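Local coordinates for endoglucanase (Clostridium thermocellum, PDB 2C4X), which probably breaks down cellulose as a whole enzyme, the piece here being its C-terminal PKD domain and xyloglucan- and beta-glucan-binding CBM44 module, at residues N7-A12 with A83-T88; S34-G39 with V77-G82. The protein carries 1 engineered substitution. All coordinates share one frame; numbering follows the deposited sequence.

Contact 1 (N7-A12 with A83-T88). With CA (calcium ion), chain B.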
loop_
_atom_site.group_PDB
_atom_site.type_symbol
_atom_site.label_atom_id
_atom_site.label_comp_id
_atom_site.label_asym_id
_atom_site.label_seq_id
_atom_site.Cartn_x
_atom_site.Cartn_y
_atom_site.Cartn_z
ATOM N N ASN A 7 7.827 -41.201 -20.401
ATOM C CA ASN A 7 7.819 -40.624 -19.054
ATOM C C ASN A 7 6.995 -39.333 -18.957
ATOM O O ASN A 7 7.207 -38.399 -19.730
ATOM C CB ASN A 7 9.252 -40.363 -18.567
ATOM C CG ASN A 7 9.292 -39.725 -17.182
ATOM O OD1 ASN A 7 8.497 -40.069 -16.307
ATOM N ND2 ASN A 7 10.224 -38.809 -16.976
ATOM N N GLN A 8 6.059 -39.293 -18.008
ATOM C CA GLN A 8 5.318 -38.066 -17.702
ATOM C C GLN A 8 6.142 -37.157 -16.803
ATOM O O GLN A 8 6.739 -37.623 -15.810
ATOM C CB GLN A 8 3.982 -38.374 -17.025
ATOM C CG GLN A 8 3.015 -39.131 -17.895
ATOM C CD GLN A 8 1.788 -39.601 -17.139
ATOM O OE1 GLN A 8 1.319 -38.954 -16.201
ATOM N NE2 GLN A 8 1.264 -40.733 -17.548
ATOM N N ALA A 9 6.176 -35.869 -17.149
ATOM C CA ALA A 9 6.844 -34.870 -16.319
ATOM C C ALA A 9 6.055 -34.669 -15.021
ATOM O O ALA A 9 4.835 -34.752 -15.027
ATOM C CB ALA A 9 7.008 -33.548 -17.071
ATOM N N PRO A 10 6.759 -34.436 -13.900
ATOM C CA PRO A 10 6.064 -34.297 -12.628
ATOM C C PRO A 10 5.241 -33.003 -12.597
ATOM O O PRO A 10 5.416 -32.136 -13.460
ATOM C CB PRO A 10 7.198 -34.246 -11.594
ATOM C CG PRO A 10 8.425 -33.836 -12.364
ATOM C CD PRO A 10 8.226 -34.306 -13.777
ATOM N N LYS A 11 4.347 -32.881 -11.630
ATOM C CA LYS A 11 3.589 -31.638 -11.475
ATOM C C LYS A 11 4.158 -30.810 -10.328
ATOM O O LYS A 11 4.355 -31.319 -9.225
ATOM C CB LYS A 11 2.095 -31.922 -11.343
ATOM C CG LYS A 11 1.533 -32.499 -12.672
ATOM C CD LYS A 11 0.009 -32.505 -12.805
ATOM C CE LYS A 11 -0.561 -31.095 -13.104
ATOM N NZ LYS A 11 0.096 -30.319 -14.232
ATOM N N ALA A 12 4.478 -29.556 -10.634
ATOM C CA ALA A 12 5.121 -28.642 -9.709
ATOM C C ALA A 12 4.104 -27.618 -9.204
ATOM O O ALA A 12 3.366 -26.992 -9.980
ATOM C CB ALA A 12 6.292 -27.940 -10.382
ATOM N N ALA A 83 12.993 -35.638 -15.886
ATOM C CA ALA A 83 12.004 -34.703 -16.425
ATOM C C ALA A 83 11.568 -33.709 -15.349
ATOM O O ALA A 83 11.512 -34.040 -14.160
ATOM C CB ALA A 83 10.780 -35.448 -17.001
ATOM N N SER A 84 11.259 -32.490 -15.771
ATOM C CA SER A 84 10.930 -31.446 -14.816
ATOM C C SER A 84 9.763 -30.559 -15.243
ATOM O O SER A 84 9.423 -30.484 -16.427
ATOM C CB SER A 84 12.168 -30.609 -14.494
ATOM O OG SER A 84 12.666 -30.002 -15.662
ATOM N N SER A 85 9.153 -29.915 -14.244
ATOM C CA SER A 85 8.122 -28.901 -14.423
ATOM C C SER A 85 8.451 -27.738 -13.517
ATOM O O SER A 85 9.114 -27.910 -12.495
ATOM C CB SER A 85 6.755 -29.447 -13.995
ATOM O OG SER A 85 6.504 -30.655 -14.680
ATOM N N SER A 86 7.950 -26.562 -13.870
ATOM C CA SER A 86 8.131 -25.387 -13.038
ATOM C C SER A 86 6.806 -24.714 -12.698
ATOM O O SER A 86 5.838 -24.785 -13.476
ATOM C CB SER A 86 9.095 -24.397 -13.707
ATOM O OG SER A 86 8.457 -23.641 -14.717
ATOM N N PHE A 87 6.787 -24.069 -11.532
ATOM C CA PHE A 87 5.652 -23.291 -11.038
ATOM C C PHE A 87 6.254 -22.020 -10.447
ATOM O O PHE A 87 7.188 -22.093 -9.638
ATOM C CB PHE A 87 4.908 -24.079 -9.943
ATOM C CG PHE A 87 3.627 -23.418 -9.444
ATOM C CD1 PHE A 87 3.640 -22.598 -8.306
ATOM C CD2 PHE A 87 2.406 -23.664 -10.070
ATOM C CE1 PHE A 87 2.451 -22.011 -7.834
ATOM C CE2 PHE A 87 1.221 -23.093 -9.589
ATOM C CZ PHE A 87 1.248 -22.266 -8.474
ATOM N N THR A 88 5.734 -20.870 -10.854
ATOM C CA THR A 88 6.229 -19.576 -10.380
ATOM C C THR A 88 5.104 -18.803 -9.705
ATOM O O THR A 88 3.994 -18.708 -10.240
ATOM C CB THR A 88 6.838 -18.731 -11.552
ATOM O OG1 THR A 88 7.915 -19.464 -12.148
ATOM C CG2 THR A 88 7.374 -17.388 -11.071
HETATM CA CA CA B . 7.771 -39.109 -14.228
HETATM O O HOH W 1 4.091 -27.134 -13.157
HETATM O O HOH W 2 9.428 -40.760 -13.614
#
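The methyl group of A83 is the first bump in this interface, lodged in a shallow hollow between the amide of N7 and the backbone of A9. A83 CB lies 3.4 Å from N7 ND2 and 4.0 Å from A9 CA, with the A9 methyl and P10 CD closing the hollow. N7 reaches this spot with CG anti to its backbone N (chi1 178°), and the amide then serves two neighbours: ND2 rests against the methyl, while N7 OD1 binds the calcium ion at 2.4 Å. The next residue, Q8, adds its backbone O to the metal.

The P10 ring lies alongside the start of the strand, its CD 3.3 Å from A83 O and its CG slightly farther off. This is one margin of the PKD domain, a beta-sandwich, where strand 84-93 forms one outer edge of a four-stranded sheet and the N-terminal segment runs beside it, the two directions only 21° apart. No direct hydrogen bond joins the two segments; they meet largely through small side chains, with A9, A12, A83 and S85 pointing into the interface, whereas S84 and S86 point outward.

Farther along, the A12 methyl nestles against the backbone at S85, with A12 CB 3.5 Å from S85 O. A12 O in turn presses on the base of F87, 3.3 Å from F87 CB, and approaches the ring obliquely. A near-trans chi1 of -175° carries the F87 ring past A12 to meet F14 edge-to-face. Water 1 spans the remaining step between the backbones, donating to S86 O at 2.9 Å and to A12 O at 3.3 Å.

Contact 2 (S34-G39 with V77-G82). With CA (calcium ion), chain B.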
loop_
_atom_site.group_PDB
_atom_site.type_symbol
_atom_site.label_atom_id
_atom_site.label_comp_id
_atom_site.label_asym_id
_atom_site.label_seq_id
_atom_site.Cartn_x
_atom_site.Cartn_y
_atom_site.Cartn_z
ATOM N N SER A 34 3.145 -31.126 -4.995
ATOM C CA SER A 34 3.882 -31.569 -6.180
ATOM C C SER A 34 3.898 -33.099 -6.216
ATOM O O SER A 34 3.987 -33.756 -5.172
ATOM C CB SER A 34 5.324 -31.038 -6.190
ATOM O OG SER A 34 5.358 -29.620 -6.180
ATOM N N ILE A 35 3.820 -33.664 -7.412
ATOM C CA ILE A 35 3.755 -35.117 -7.548
ATOM C C ILE A 35 4.248 -35.581 -8.913
ATOM O O ILE A 35 4.046 -34.901 -9.915
ATOM C CB ILE A 35 2.307 -35.655 -7.243
ATOM C CG1 ILE A 35 2.270 -37.190 -7.246
ATOM C CG2 ILE A 35 1.274 -35.015 -8.183
ATOM C CD1 ILE A 35 0.996 -37.791 -6.614
ATOM N N ASP A 36 4.941 -36.716 -8.934
ATOM C CA ASP A 36 5.186 -37.413 -10.177
ATOM C C ASP A 36 4.194 -38.564 -10.260
ATOM O O ASP A 36 4.143 -39.415 -9.369
ATOM C CB ASP A 36 6.623 -37.920 -10.286
ATOM C CG ASP A 36 6.973 -38.329 -11.692
ATOM O OD1 ASP A 36 6.496 -37.661 -12.636
ATOM O OD2 ASP A 36 7.711 -39.317 -11.881
ATOM N N GLU A 37 3.402 -38.576 -11.327
ATOM C CA GLU A 37 2.335 -39.551 -11.480
ATOM C C GLU A 37 2.829 -40.965 -11.810
ATOM O O GLU A 37 2.173 -41.946 -11.445
ATOM C CB GLU A 37 1.317 -39.074 -12.523
ATOM C CG GLU A 37 0.824 -37.635 -12.300
ATOM C CD GLU A 37 -0.099 -37.490 -11.096
ATOM O OE1 GLU A 37 -0.562 -38.511 -10.542
ATOM O OE2 GLU A 37 -0.376 -36.338 -10.709
ATOM N N ASP A 38 3.972 -41.065 -12.491
ATOM C CA ASP A 38 4.473 -42.364 -12.944
ATOM C C ASP A 38 5.862 -42.692 -12.381
ATOM O O ASP A 38 6.567 -43.564 -12.899
ATOM C CB ASP A 38 4.466 -42.445 -14.482
ATOM C CG ASP A 38 5.403 -41.423 -15.133
ATOM O OD1 ASP A 38 5.915 -40.541 -14.418
ATOM O OD2 ASP A 38 5.622 -41.489 -16.363
ATOM N N GLY A 39 6.247 -42.001 -11.314
ATOM C CA GLY A 39 7.551 -42.210 -10.697
ATOM C C GLY A 39 7.590 -41.497 -9.369
ATOM O O GLY A 39 6.587 -41.460 -8.656
ATOM N N VAL A 77 10.642 -28.875 -10.152
ATOM C CA VAL A 77 10.544 -30.207 -9.595
ATOM C C VAL A 77 11.047 -31.193 -10.646
ATOM O O VAL A 77 10.632 -31.136 -11.809
ATOM C CB VAL A 77 9.063 -30.495 -9.205
ATOM C CG1 VAL A 77 8.821 -31.955 -8.976
ATOM C CG2 VAL A 77 8.672 -29.698 -7.972
ATOM N N THR A 78 11.943 -32.095 -10.242
ATOM C CA THR A 78 12.539 -33.041 -11.166
ATOM C C THR A 78 12.276 -34.452 -10.674
ATOM O O THR A 78 12.464 -34.743 -9.493
ATOM C CB THR A 78 14.063 -32.783 -11.322
ATOM O OG1 THR A 78 14.266 -31.403 -11.649
ATOM C CG2 THR A 78 14.699 -33.667 -12.401
ATOM N N ASP A 79 11.820 -35.312 -11.583
ATOM C CA ASP A 79 11.517 -36.701 -11.239
ATOM C C ASP A 79 12.742 -37.631 -11.334
ATOM O O ASP A 79 13.852 -37.186 -11.684
ATOM C CB ASP A 79 10.308 -37.225 -12.039
ATOM C CG ASP A 79 10.606 -37.446 -13.512
ATOM O OD1 ASP A 79 11.779 -37.551 -13.899
ATOM O OD2 ASP A 79 9.647 -37.551 -14.302
ATOM N N ASN A 80 12.530 -38.907 -11.005
ATOM C CA ASN A 80 13.579 -39.940 -11.011
ATOM C C ASN A 80 14.218 -40.221 -12.384
ATOM O O ASN A 80 15.280 -40.839 -12.467
ATOM C CB ASN A 80 13.040 -41.250 -10.405
ATOM C CG ASN A 80 11.839 -41.811 -11.173
ATOM O OD1 ASN A 80 10.780 -41.193 -11.234
ATOM N ND2 ASN A 80 12.006 -42.995 -11.753
ATOM N N GLN A 81 13.571 -39.757 -13.449
ATOM C CA GLN A 81 14.069 -39.926 -14.802
ATOM C C GLN A 81 14.593 -38.628 -15.440
ATOM O O GLN A 81 14.913 -38.603 -16.626
ATOM C CB GLN A 81 12.984 -40.562 -15.662
ATOM C CG GLN A 81 12.852 -42.067 -15.428
ATOM C CD GLN A 81 11.650 -42.660 -16.119
ATOM O OE1 GLN A 81 11.792 -43.356 -17.117
ATOM N NE2 GLN A 81 10.455 -42.388 -15.596
ATOM N N GLY A 82 14.673 -37.559 -14.650
ATOM C CA GLY A 82 15.225 -36.284 -15.111
ATOM C C GLY A 82 14.288 -35.320 -15.827
ATOM O O GLY A 82 14.740 -34.286 -16.329
HETATM CA CA CA B . 7.771 -39.109 -14.228
HETATM O O HOH W 3 8.115 -43.125 -16.546
HETATM O O HOH W 4 9.535 -44.235 -12.938
HETATM O O HOH W 2 9.428 -40.760 -13.614
#
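Loop 34-39 curves past the end of strand 69-79 and the type I turn D79-G82 without a direct hydrogen bond, the backbones coming to 6.4 Å between the CA atoms of G39 and N80. A calcium ion lies between them. D36 grips it with both carboxylate oxygens, OD1 at 2.5 Å and OD2 at 2.4 Å, whereas D38 and D79 each supply one, OD1 and OD2 respectively. The D36 and D79 side chains cross obliquely, their carboxylate planes 52° apart, and D36 OD2 also lies 3.3 Å from D79 CB.

D79 has CG between its backbone N and carbonyl carbon (chi1 71°), which folds the carboxylate back over its own turn. D79 OD1 accepts from Q81 N at 2.9 Å, forming an Asx turn in which the donor sits well above the carboxylate plane; A83 N is a second donor to the same oxygen. N80 OD1 packs 3.4 Å from G39 CA, accepts from T40 N and accepts a hydrogen bond from metal-bound water 2. That water also accepts from Q81 NE2, while water 3 links Q81 NE2 to D38 OD2, the latter bond weak, and water 4 links N80 ND2 to the backbone D38 O. Two residues before D79 on the strand, V77 CG2 touches S34 OG at 3.8 Å, and S34 OG accepts from I13 N.

Three aspartates thus converge on one divalent cation, with N7, Q8 and water 2 completing seven oxygen ligands. The ion probably offsets the mutual repulsion of the carboxylates, so that the attachment of loop to turn is likely to depend on bound calcium.

How the contacts relate
Both contacts lie at the end of the PKD domain remote from the CBM44 module, their centres about 7 Å apart. Contact 2 is nested within contact 1 along the chain: the order is 7-12, 34-39, 77-82, 83-88, and the last two follow directly as neighbouring antiparallel strands, 69-79 and 84-93, joined by a tight turn. The N-terminal segment also meets the loop of contact 2, through probable hydrogen bonds from K11 N to I35 O (2.7 Å) and from Q8 N to D38 OD2 (2.8 Å). One calcium ion and water 2 belong to both, tying the N-terminal segment, a loop and the turn that ends strand 69-79 together at this pole of the domain.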